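PDB 6Z9K: PrgA from Enterococcus faecalis, which provides surface exclusion that protects the enterococcal cell against unwanted conjugation, this chain being its magnesium-bearing CAP domain. Local coordinates for residues 80-85 with 234-239. Numbering follows the deposited sequence.
Sequences TTELLN and ASMKSK
The carboxamide of N85 meets the carbonyl of A234 at its edge: ND2 gives a hydrogen bond of 2.7 Å to A234 O, nearly straight at 167°. The oxygen lies almost in the plane of the amide, and ND2 in turn sits in the carbonyl plane on a lone pair. The other end of the amide, OD1, accepts from the backbone N of L96, so the group is held at both ends and its rotation is fixed. M236 CB lies over one face of the second flat group, the E82 carboxylate, 4.1 Å from CD. At the carboxylate edge OE2 accepts from a water 2.8 Å away that takes the N-H of S235; a second water on OE2, weakly bonded to S235 O, is tilted out of the plane toward the M236 side. In E82, chi1 of -79° sets CG anti to the carbonyl carbon, 4.0 Å from A234 CB, and the extended chain then carries the carboxylate to M236 CB and the waters. The A234 methyl also packs against CG2 of T81 at 3.7 Å; the T81 hydroxyl turns back to S77 O in its own helix. The sulfur of M236 lies 3.8 Å from the backbone O of E82 and beside CD2 of L83. A third water joins that same E82 O to the N-H of M236. Here the loop leaving strand 232-233 lies against helix 70-90 on its way to helix 239-245, whose N-cap is S238. Elsewhere helix 70-90 packs on helix 160-176 through T80 and L83, and on strand 196-202 through T80, T81 and L84. The chemistry implies a divided seam: one direct hydrogen bond from the buried N85 carboxamide fixes the loop at A234, whereas farther along, water carries the polar links and the sulfur and methyls supply van der Waals contact.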
# COMPACT_ATOMS: atom_id res chain seq x y z
N THR A 80 4.28 1.63 4.69
CA THR A 80 3.66 0.82 3.63
C THR A 80 4.71 0.43 2.58
O THR A 80 4.78 -0.73 2.18
CB THR A 80 2.54 1.61 2.96
OG1 THR A 80 1.63 2.11 3.94
CG2 THR A 80 1.82 0.76 1.93
N THR A 81 5.57 1.37 2.26
CA THR A 81 6.59 1.17 1.21
C THR A 81 7.61 0.16 1.74
O THR A 81 8.13 -0.66 0.95
CB THR A 81 7.17 2.50 0.74
OG1 THR A 81 6.10 3.36 0.31
CG2 THR A 81 8.08 2.26 -0.44
N GLU A 82 7.93 0.19 3.01
CA GLU A 82 8.87 -0.81 3.58
C GLU A 82 8.28 -2.20 3.39
O GLU A 82 9.03 -3.13 3.00
CB GLU A 82 9.09 -0.53 5.06
CG GLU A 82 10.08 0.60 5.33
CD GLU A 82 10.24 0.95 6.80
OE1 GLU A 82 9.47 0.42 7.61
OE2 GLU A 82 11.12 1.77 7.10
N LEU A 83 7.00 -2.38 3.73
CA LEU A 83 6.42 -3.73 3.59
C LEU A 83 6.46 -4.17 2.13
O LEU A 83 6.82 -5.35 1.85
CB LEU A 83 4.97 -3.74 4.09
CG LEU A 83 4.82 -3.45 5.57
CD1 LEU A 83 3.32 -3.54 5.97
CD2 LEU A 83 5.67 -4.35 6.42
N LEU A 84 6.05 -3.31 1.21
CA LEU A 84 5.98 -3.70 -0.20
C LEU A 84 7.39 -3.91 -0.78
O LEU A 84 7.58 -4.85 -1.56
CB LEU A 84 5.17 -2.68 -0.98
CG LEU A 84 4.93 -3.03 -2.43
CD1 LEU A 84 4.24 -4.40 -2.60
CD2 LEU A 84 4.10 -1.93 -3.10
N ASN A 85 8.32 -3.05 -0.44
CA ASN A 85 9.71 -3.15 -0.95
C ASN A 85 10.34 -4.46 -0.46
O ASN A 85 11.18 -5.02 -1.18
CB ASN A 85 10.61 -2.00 -0.54
CG ASN A 85 10.48 -0.80 -1.45
OD1 ASN A 85 9.99 -0.98 -2.57
ND2 ASN A 85 11.02 0.35 -1.02
N ALA A 234 12.56 3.37 0.74
CA ALA A 234 12.11 2.89 2.06
C ALA A 234 12.59 1.44 2.18
O ALA A 234 12.32 0.67 1.31
CB ALA A 234 10.61 2.98 2.18
N SER A 235 13.37 1.13 3.17
CA SER A 235 13.96 -0.23 3.30
C SER A 235 13.98 -0.62 4.77
O SER A 235 14.52 0.15 5.57
CB SER A 235 15.34 -0.24 2.71
OG SER A 235 15.92 -1.53 2.84
N MET A 236 13.39 -1.76 5.12
CA MET A 236 13.50 -2.35 6.47
C MET A 236 14.39 -3.59 6.36
O MET A 236 14.39 -4.21 5.31
CB MET A 236 12.12 -2.74 7.01
CG MET A 236 11.51 -3.91 6.28
SD MET A 236 9.77 -4.26 6.56
CE MET A 236 9.57 -3.81 8.26
N LYS A 237 15.08 -4.00 7.44
CA LYS A 237 15.85 -5.27 7.42
C LYS A 237 14.85 -6.41 7.26
O LYS A 237 13.80 -6.32 7.90
CB LYS A 237 16.71 -5.42 8.68
CG LYS A 237 18.16 -4.99 8.52
CD LYS A 237 19.15 -6.13 8.70
CE LYS A 237 20.57 -5.81 8.27
NZ LYS A 237 21.36 -5.20 9.37
N SER A 238 15.11 -7.38 6.39
CA SER A 238 14.22 -8.54 6.19
C SER A 238 14.30 -9.43 7.42
O SER A 238 15.31 -9.36 8.14
CB SER A 238 14.51 -9.31 4.93
OG SER A 238 15.65 -10.15 5.07
N LYS A 239 13.27 -10.23 7.67
CA LYS A 239 13.31 -11.22 8.77
C LYS A 239 14.48 -12.18 8.55
O LYS A 239 15.18 -12.53 9.54
CB LYS A 239 12.00 -12.00 8.81
CG LYS A 239 10.91 -11.31 9.60
CD LYS A 239 9.93 -12.33 10.17
CE LYS A 239 8.72 -12.42 9.29
NZ LYS A 239 7.66 -13.16 10.00
O HOH W 1 11.84 -2.91 2.93
O HOH W 2 12.86 3.08 5.40
O HOH W 3 13.45 0.66 8.67